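Local atomic coordinates of apoptosis regulator CED-9 (Caenorhabditis elegans, PDB entry 1OHU), a protein that restrains programmed cell death by sequestering the cell death activator CED-4, and is inhibited when EGL-1 binds and releases CED-4. Residues A[12-17]-A[134-139]; A[47-52]-A[155-160]. The protein carries 3 engineered substitutions. One frame throughout, in Å; residues are numbered along the deposited sequence.

Overall arrangement
Both contacts join helices of one compact Bcl-2 family bundle, and both are mostly buried. Contact 1 joins helix 13-27, which carries the predicted BH4 motif, to helix 128-144. Contact 2 joins helix 44-71 to helix 154-172, whose residues 155-160 fall in the assigned BH2 motif. Their centres lie about 15 Å apart. They meet directly where Phe16 CD2 of contact 1 packs 4.0 Å from Met49 CB of contact 2. Helix 101-118 is a second link: Ile139 and Met49 both touch its Ile108. The contact centres lie about 8 Å (contact 1) and 12 Å (contact 2) from the centre of the chain.

Contact 1. Residues A[12-17]-A[134-139]; sequences DIEGFV and YTSLFI
Ser136 OG bonds back to Phe132 O, one turn earlier in its own helix, while Val17 packs against it from across the contact. The hydroxyl sits beside the backbone N (chi1 -57°); this turns OG back to Phe132 O and leaves it against a Val17 methyl. Val17 CG2 reaches to 3.3 Å from Ser136 OG. The other Val17 methyl, CG1, meets Thr135 CB at 4.1 Å. Thr135 OG1 has its own backbone acceptor, Leu131 O.

One turn before Val17, Ile13 packs on Ser136 and Ile139. Its CG2 lies 3.3 Å from Ser136 O and 3.4 Å from Ser136 CA, the latter tight for two carbons. With this tight pair, its unstaggered chi1 of -110° suggests some strain. The other branch crosses Ile139 at about a right angle, with Ile13 CD1 3.6 Å from Ile139 CG2. With an alanine in place of Ile13, the CG2 and CD1 contacts are lost, which is likely to open a gap over the Ser136 backbone and beside Ile139 CG2.

Glu14 bends at its second torsion and brings OE1 to 3.9 Å from Ser136 CB. Its charge is matched by a salt bridge to Lys140.

The axes of the short segments 13-17 and 134-139 lie 138° apart in direction, roughly antiparallel, and approach to 9.2 Å. The small Ser136 side chain is consistent with this closeness. Branched aliphatic groups make the join, and the serine and threonine hydroxyls are satisfied within their own helix.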
ATOM      1  N   ASP A  12      -4.360 -11.061   6.523  1.00 37.48           N
ATOM      2  CA  ASP A  12      -5.366 -10.536   5.603  1.00 37.18           C
ATOM      3  C   ASP A  12      -4.832  -9.244   5.012  1.00 36.43           C
ATOM      4  O   ASP A  12      -4.219  -8.439   5.711  1.00 34.39           O
ATOM      5  CB  ASP A  12      -6.692 -10.259   6.317  1.00 36.38           C
ATOM      6  CG  ASP A  12      -7.414 -11.529   6.712  1.00 37.89           C
ATOM      7  OD1 ASP A  12      -7.475 -12.462   5.882  1.00 37.96           O
ATOM      8  OD2 ASP A  12      -7.929 -11.594   7.847  1.00 41.03           O
ATOM      9  N   ILE A  13      -5.059  -9.058   3.720  1.00 36.24           N
ATOM     10  CA  ILE A  13      -4.596  -7.868   3.039  1.00 36.67           C
ATOM     11  C   ILE A  13      -5.053  -6.579   3.726  1.00 35.40           C
ATOM     12  O   ILE A  13      -4.292  -5.622   3.803  1.00 35.87           O
ATOM     13  CB  ILE A  13      -5.039  -7.892   1.549  1.00 37.73           C
ATOM     14  CG1 ILE A  13      -3.809  -8.111   0.664  1.00 38.64           C
ATOM     15  CG2 ILE A  13      -5.778  -6.619   1.166  1.00 41.34           C
ATOM     16  CD1 ILE A  13      -2.667  -7.144   0.913  1.00 33.63           C
ATOM     17  N   GLU A  14      -6.280  -6.557   4.239  1.00 34.04           N
ATOM     18  CA  GLU A  14      -6.784  -5.360   4.907  1.00 32.35           C
ATOM     19  C   GLU A  14      -5.853  -4.877   5.997  1.00 31.71           C
ATOM     20  O   GLU A  14      -5.687  -3.668   6.191  1.00 31.44           O
ATOM     21  CB  GLU A  14      -8.167  -5.604   5.515  1.00 31.35           C
ATOM     22  CG  GLU A  14      -9.264  -5.719   4.484  1.00 32.44           C
ATOM     23  CD  GLU A  14      -9.208  -7.021   3.719  1.00 34.99           C
ATOM     24  OE1 GLU A  14      -9.856  -7.104   2.655  1.00 33.37           O
ATOM     25  OE2 GLU A  14      -8.528  -7.962   4.187  1.00 34.75           O
ATOM     26  N   GLY A  15      -5.257  -5.824   6.714  1.00 29.05           N
ATOM     27  CA  GLY A  15      -4.351  -5.475   7.791  1.00 28.68           C
ATOM     28  C   GLY A  15      -3.168  -4.658   7.316  1.00 29.11           C
ATOM     29  O   GLY A  15      -2.758  -3.710   7.983  1.00 30.86           O
ATOM     30  N   PHE A  16      -2.611  -5.018   6.163  1.00 30.02           N
ATOM     31  CA  PHE A  16      -1.469  -4.279   5.629  1.00 29.33           C
ATOM     32  C   PHE A  16      -1.900  -2.896   5.151  1.00 28.56           C
ATOM     33  O   PHE A  16      -1.231  -1.894   5.419  1.00 27.58           O
ATOM     34  CB  PHE A  16      -0.831  -5.027   4.450  1.00 31.57           C
ATOM     35  CG  PHE A  16      -0.151  -6.312   4.832  1.00 34.49           C
ATOM     36  CD1 PHE A  16      -0.896  -7.457   5.105  1.00 35.02           C
ATOM     37  CD2 PHE A  16       1.238  -6.379   4.916  1.00 34.85           C
ATOM     38  CE1 PHE A  16      -0.267  -8.649   5.457  1.00 36.81           C
ATOM     39  CE2 PHE A  16       1.879  -7.566   5.266  1.00 36.53           C
ATOM     40  CZ  PHE A  16       1.125  -8.704   5.538  1.00 36.37           C
ATOM     41  N   VAL A  17      -3.020  -2.845   4.439  1.00 26.35           N
ATOM     42  CA  VAL A  17      -3.512  -1.579   3.910  1.00 24.36           C
ATOM     43  C   VAL A  17      -3.836  -0.604   5.039  1.00 23.89           C
ATOM     44  O   VAL A  17      -3.421   0.551   4.999  1.00 24.46           O
ATOM     45  CB  VAL A  17      -4.755  -1.788   3.031  1.00 22.67           C
ATOM     46  CG1 VAL A  17      -5.138  -0.474   2.366  1.00 21.30           C
ATOM     47  CG2 VAL A  17      -4.483  -2.854   1.979  1.00 22.76           C
ATOM     48  N   TYR A 134     -10.622  -0.191  -2.228  1.00 24.96           N
ATOM     49  CA  TYR A 134     -10.171  -0.435  -3.594  1.00 23.81           C
ATOM     50  C   TYR A 134      -8.812  -1.128  -3.546  1.00 24.29           C
ATOM     51  O   TYR A 134      -8.606  -2.162  -4.176  1.00 23.42           O
ATOM     52  CB  TYR A 134     -10.016   0.881  -4.360  1.00 23.76           C
ATOM     53  CG  TYR A 134     -11.290   1.657  -4.580  1.00 23.44           C
ATOM     54  CD1 TYR A 134     -11.244   2.979  -5.011  1.00 23.09           C
ATOM     55  CD2 TYR A 134     -12.546   1.066  -4.386  1.00 24.18           C
ATOM     56  CE1 TYR A 134     -12.413   3.703  -5.245  1.00 26.80           C
ATOM     57  CE2 TYR A 134     -13.724   1.781  -4.618  1.00 24.93           C
ATOM     58  CZ  TYR A 134     -13.651   3.100  -5.048  1.00 27.07           C
ATOM     59  OH  TYR A 134     -14.804   3.829  -5.275  1.00 25.06           O
ATOM     60  N   THR A 135      -7.888  -0.548  -2.785  1.00 24.71           N
ATOM     61  CA  THR A 135      -6.538  -1.091  -2.668  1.00 24.47           C
ATOM     62  C   THR A 135      -6.552  -2.543  -2.182  1.00 24.89           C
ATOM     63  O   THR A 135      -5.926  -3.416  -2.781  1.00 24.88           O
ATOM     64  CB  THR A 135      -5.680  -0.221  -1.710  1.00 25.58           C
ATOM     65  OG1 THR A 135      -5.662   1.138  -2.182  1.00 21.73           O
ATOM     66  CG2 THR A 135      -4.244  -0.740  -1.657  1.00 23.19           C
ATOM     67  N   SER A 136      -7.289  -2.800  -1.109  1.00 26.54           N
ATOM     68  CA  SER A 136      -7.391  -4.142  -0.535  1.00 26.93           C
ATOM     69  C   SER A 136      -8.008  -5.145  -1.511  1.00 28.71           C
ATOM     70  O   SER A 136      -7.542  -6.273  -1.643  1.00 28.79           O
ATOM     71  CB  SER A 136      -8.243  -4.103   0.736  1.00 25.14           C
ATOM     72  OG  SER A 136      -7.723  -3.189   1.687  1.00 31.38           O
ATOM     73  N   LEU A 137      -9.068  -4.725  -2.182  1.00 29.72           N
ATOM     74  CA  LEU A 137      -9.764  -5.576  -3.133  1.00 33.31           C
ATOM     75  C   LEU A 137      -8.893  -5.876  -4.357  1.00 33.32           C
ATOM     76  O   LEU A 137      -8.741  -7.027  -4.759  1.00 32.50           O
ATOM     77  CB  LEU A 137     -11.067  -4.886  -3.553  1.00 37.23           C
ATOM     78  CG  LEU A 137     -12.106  -5.627  -4.393  1.00 40.78           C
ATOM     79  CD1 LEU A 137     -13.389  -4.800  -4.445  1.00 42.33           C
ATOM     80  CD2 LEU A 137     -11.560  -5.871  -5.789  1.00 45.95           C
ATOM     81  N   PHE A 138      -8.320  -4.836  -4.945  1.00 32.31           N
ATOM     82  CA  PHE A 138      -7.478  -5.000  -6.121  1.00 33.15           C
ATOM     83  C   PHE A 138      -6.365  -6.013  -5.863  1.00 34.75           C
ATOM     84  O   PHE A 138      -6.112  -6.890  -6.687  1.00 36.68           O
ATOM     85  CB  PHE A 138      -6.888  -3.643  -6.521  1.00 32.74           C
ATOM     86  CG  PHE A 138      -6.202  -3.640  -7.856  1.00 32.45           C
ATOM     87  CD1 PHE A 138      -4.873  -4.032  -7.974  1.00 33.94           C
ATOM     88  CD2 PHE A 138      -6.879  -3.219  -8.995  1.00 31.04           C
ATOM     89  CE1 PHE A 138      -4.223  -4.000  -9.207  1.00 33.48           C
ATOM     90  CE2 PHE A 138      -6.243  -3.181 -10.232  1.00 32.26           C
ATOM     91  CZ  PHE A 138      -4.913  -3.571 -10.342  1.00 34.29           C
ATOM     92  N   ILE A 139      -5.723  -5.896  -4.706  1.00 34.10           N
ATOM     93  CA  ILE A 139      -4.627  -6.778  -4.321  1.00 35.14           C
ATOM     94  C   ILE A 139      -5.080  -8.191  -3.986  1.00 37.69           C
ATOM     95  O   ILE A 139      -4.379  -9.158  -4.285  1.00 39.00           O
ATOM     96  CB  ILE A 139      -3.857  -6.207  -3.109  1.00 33.61           C
ATOM     97  CG1 ILE A 139      -3.266  -4.840  -3.469  1.00 31.76           C
ATOM     98  CG2 ILE A 139      -2.746  -7.157  -2.700  1.00 35.05           C
ATOM     99  CD1 ILE A 139      -2.405  -4.236  -2.380  1.00 31.63           C
TER

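Contact 2. Residues A[47-52]-A[155-160]; sequences EMMRVM and DDFMTL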
ATOM      1  N   GLU A  47       5.144  -4.144   9.714  1.00 44.09           N
ATOM      2  CA  GLU A  47       6.310  -3.314   9.973  1.00 45.15           C
ATOM      3  C   GLU A  47       7.333  -3.399   8.852  1.00 44.68           C
ATOM      4  O   GLU A  47       8.126  -2.477   8.654  1.00 43.93           O
ATOM      5  CB  GLU A  47       6.923  -3.698  11.320  1.00 47.09           C
ATOM      6  CG  GLU A  47       6.251  -2.989  12.490  1.00 51.89           C
ATOM      7  CD  GLU A  47       6.453  -3.690  13.820  1.00 55.60           C
ATOM      8  OE1 GLU A  47       7.603  -4.062  14.142  1.00 59.95           O
ATOM      9  OE2 GLU A  47       5.454  -3.859  14.554  1.00 57.57           O
HETATM   10  N   MSE A  48       7.304  -4.499   8.107  1.00 44.40           N
HETATM   11  CA  MSE A  48       8.217  -4.666   6.984  1.00 44.24           C
HETATM   12  C   MSE A  48       7.610  -3.966   5.779  1.00 43.41           C
HETATM   13  O   MSE A  48       8.326  -3.551   4.867  1.00 43.72           O
HETATM   14  CB  MSE A  48       8.432  -6.148   6.671  1.00 45.27           C
HETATM   15  CG  MSE A  48       9.322  -6.429   5.454  1.00 47.98           C
HETATM   16 SE   MSE A  48      11.141  -5.712   5.545  1.00 51.67          SE
HETATM   17  CE  MSE A  48      11.294  -5.376   7.445  1.00 47.12           C
HETATM   18  N   MSE A  49       6.284  -3.840   5.778  1.00 41.98           N
HETATM   19  CA  MSE A  49       5.586  -3.176   4.681  1.00 40.18           C
HETATM   20  C   MSE A  49       5.722  -1.666   4.820  1.00 39.37           C
HETATM   21  O   MSE A  49       5.641  -0.937   3.830  1.00 39.55           O
HETATM   22  CB  MSE A  49       4.104  -3.566   4.664  1.00 40.85           C
HETATM   23  CG  MSE A  49       3.291  -2.919   3.547  1.00 36.42           C
HETATM   24 SE   MSE A  49       3.929  -3.327   1.770  1.00 40.06          SE
HETATM   25  CE  MSE A  49       3.219  -5.112   1.583  1.00 37.64           C
ATOM     26  N   ARG A  50       5.936  -1.198   6.048  1.00 38.18           N
ATOM     27  CA  ARG A  50       6.101   0.229   6.298  1.00 38.26           C
ATOM     28  C   ARG A  50       7.408   0.704   5.697  1.00 38.99           C
ATOM     29  O   ARG A  50       7.476   1.784   5.114  1.00 39.07           O
ATOM     30  CB  ARG A  50       6.113   0.533   7.794  1.00 36.83           C
ATOM     31  CG  ARG A  50       4.814   0.242   8.520  1.00 35.79           C
ATOM     32  CD  ARG A  50       4.932   0.609   9.998  1.00 34.67           C
ATOM     33  NE  ARG A  50       3.776   0.172  10.766  1.00 33.82           N
ATOM     34  CZ  ARG A  50       3.609   0.401  12.065  1.00 34.84           C
ATOM     35  NH1 ARG A  50       4.531   1.065  12.745  1.00 35.23           N
ATOM     36  NH2 ARG A  50       2.516  -0.028  12.682  1.00 31.97           N
ATOM     37  N   VAL A  51       8.453  -0.105   5.850  1.00 39.79           N
ATOM     38  CA  VAL A  51       9.763   0.242   5.315  1.00 39.21           C
ATOM     39  C   VAL A  51       9.739   0.172   3.801  1.00 38.76           C
ATOM     40  O   VAL A  51      10.189   1.089   3.119  1.00 39.61           O
ATOM     41  CB  VAL A  51      10.859  -0.719   5.827  1.00 40.08           C
ATOM     42  CG1 VAL A  51      12.188  -0.402   5.150  1.00 41.07           C
ATOM     43  CG2 VAL A  51      10.992  -0.599   7.337  1.00 39.03           C
HETATM   44  N   MSE A  52       9.213  -0.929   3.282  1.00 39.18           N
HETATM   45  CA  MSE A  52       9.131  -1.139   1.846  1.00 40.26           C
HETATM   46  C   MSE A  52       8.352  -0.026   1.144  1.00 39.95           C
HETATM   47  O   MSE A  52       8.713   0.390   0.039  1.00 39.82           O
HETATM   48  CB  MSE A  52       8.492  -2.497   1.565  1.00 41.81           C
HETATM   49  CG  MSE A  52       9.330  -3.674   2.068  1.00 47.20           C
HETATM   50 SE   MSE A  52      11.012  -3.865   1.106  1.00 50.63          SE
HETATM   51  CE  MSE A  52      10.577  -5.466   0.139  1.00 50.82           C
ATOM     52  N   ASP A 155       6.259 -15.329   3.188  1.00 60.06           N
ATOM     53  CA  ASP A 155       7.528 -15.767   3.757  1.00 61.82           C
ATOM     54  C   ASP A 155       8.625 -15.357   2.793  1.00 61.66           C
ATOM     55  O   ASP A 155       9.630 -14.760   3.181  1.00 61.26           O
ATOM     56  CB  ASP A 155       7.522 -17.282   3.930  1.00 65.13           C
ATOM     57  CG  ASP A 155       6.353 -17.759   4.766  1.00 69.11           C
ATOM     58  OD1 ASP A 155       6.340 -17.476   5.986  1.00 71.58           O
ATOM     59  OD2 ASP A 155       5.441 -18.407   4.203  1.00 70.58           O
ATOM     60  N   ASP A 156       8.414 -15.682   1.524  1.00 62.19           N
ATOM     61  CA  ASP A 156       9.359 -15.337   0.473  1.00 62.67           C
ATOM     62  C   ASP A 156       9.486 -13.810   0.465  1.00 62.03           C
ATOM     63  O   ASP A 156      10.541 -13.259   0.148  1.00 62.14           O
ATOM     64  CB  ASP A 156       8.827 -15.839  -0.870  1.00 64.08           C
ATOM     65  CG  ASP A 156       9.900 -15.922  -1.927  1.00 66.09           C
ATOM     66  OD1 ASP A 156      10.477 -14.873  -2.283  1.00 66.62           O
ATOM     67  OD2 ASP A 156      10.166 -17.044  -2.403  1.00 68.79           O
ATOM     68  N   PHE A 157       8.394 -13.142   0.831  1.00 60.28           N
ATOM     69  CA  PHE A 157       8.336 -11.684   0.889  1.00 57.81           C
ATOM     70  C   PHE A 157       9.313 -11.137   1.923  1.00 55.61           C
ATOM     71  O   PHE A 157      10.112 -10.247   1.626  1.00 53.96           O
ATOM     72  CB  PHE A 157       6.910 -11.236   1.243  1.00 58.87           C
ATOM     73  CG  PHE A 157       6.789  -9.771   1.585  1.00 58.73           C
ATOM     74  CD1 PHE A 157       6.836  -8.800   0.592  1.00 59.05           C
ATOM     75  CD2 PHE A 157       6.623  -9.367   2.908  1.00 58.04           C
ATOM     76  CE1 PHE A 157       6.716  -7.444   0.911  1.00 58.50           C
ATOM     77  CE2 PHE A 157       6.504  -8.017   3.236  1.00 58.31           C
ATOM     78  CZ  PHE A 157       6.550  -7.055   2.236  1.00 58.31           C
HETATM   79  N   MSE A 158       9.244 -11.675   3.137  1.00 53.50           N
HETATM   80  CA  MSE A 158      10.113 -11.234   4.217  1.00 53.88           C
HETATM   81  C   MSE A 158      11.591 -11.405   3.892  1.00 53.99           C
HETATM   82  O   MSE A 158      12.412 -10.547   4.226  1.00 53.01           O
HETATM   83  CB  MSE A 158       9.772 -11.985   5.504  1.00 53.96           C
HETATM   84  CG  MSE A 158       8.397 -11.650   6.060  1.00 54.13           C
HETATM   85 SE   MSE A 158       8.192  -9.763   6.455  1.00 54.63          SE
HETATM   86  CE  MSE A 158       8.677  -9.745   8.328  1.00 49.90           C
ATOM     87  N   THR A 159      11.930 -12.513   3.244  1.00 54.27           N
ATOM     88  CA  THR A 159      13.316 -12.777   2.878  1.00 55.82           C
ATOM     89  C   THR A 159      13.828 -11.677   1.954  1.00 55.90           C
ATOM     90  O   THR A 159      14.858 -11.056   2.223  1.00 57.76           O
ATOM     91  CB  THR A 159      13.459 -14.137   2.172  1.00 56.38           C
ATOM     92  OG1 THR A 159      13.046 -15.181   3.064  1.00 55.25           O
ATOM     93  CG2 THR A 159      14.908 -14.368   1.747  1.00 55.83           C
ATOM     94  N   LEU A 160      13.107 -11.441   0.864  1.00 55.35           N
ATOM     95  CA  LEU A 160      13.485 -10.400  -0.082  1.00 55.04           C
ATOM     96  C   LEU A 160      13.429  -9.029   0.581  1.00 54.52           C
ATOM     97  O   LEU A 160      14.257  -8.162   0.306  1.00 54.71           O
ATOM     98  CB  LEU A 160      12.559 -10.427  -1.305  1.00 55.56           C
ATOM     99  CG  LEU A 160      12.791 -11.519  -2.359  1.00 55.68           C
ATOM    100  CD1 LEU A 160      12.728 -12.893  -1.721  1.00 56.26           C
ATOM    101  CD2 LEU A 160      11.745 -11.393  -3.459  1.00 54.26           C
TER
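Phe157 and Met48 each carry CG anti to the backbone N, with chi1 169° in Phe157 and 177° in Met48. This sends the phenylalanine ring and the methionine CG into the space between two helices of the Bcl-2 family bundle. Helix 44-71 supplies Met48, Met49 and Met52. Phe157 and Met158, on helix 154-172, lie in the region assigned to the BH2 motif. All four methionines are present as selenomethionine.

The Phe157 ring is the hub, and three methionines approach it obliquely. Met48 CG lies 3.9 Å from Phe157 CE2. Met49 starts from a different direction, but its chain bends twice and carries the terminal methyl back to the ring. That chain crosses Phe157 at about a right angle, and Met49 CE ends 3.9 Å from Phe157 CZ. Met52 is the looser neighbour, with its CG 4.4 Å from Phe157 CZ. Trp154 adds an edge-to-face ring contact to Phe157, and also touches Met49.

The short axes meet at 49° and come no nearer than 10.9 Å. Long, flexible side chains bridge this distance. The nearest backbones are those of Met48 and Met158, whose CA atoms are 7.4 Å apart. Helix 101-118 closes in from another part of the bundle: Ile108 meets Met49, and Ile105 meets Met52. The contact is apolar: Met48, Met49 and Met52 of helix 44-71 pack round the ring of Phe157, and Met48 also meets Met158.

Met158 lies at the more exposed margin. Its CG stays beside the backbone N, and bends further along the chain turn the selenium toward Met48. There Met158 SE rests 3.6 Å from Met48 CB.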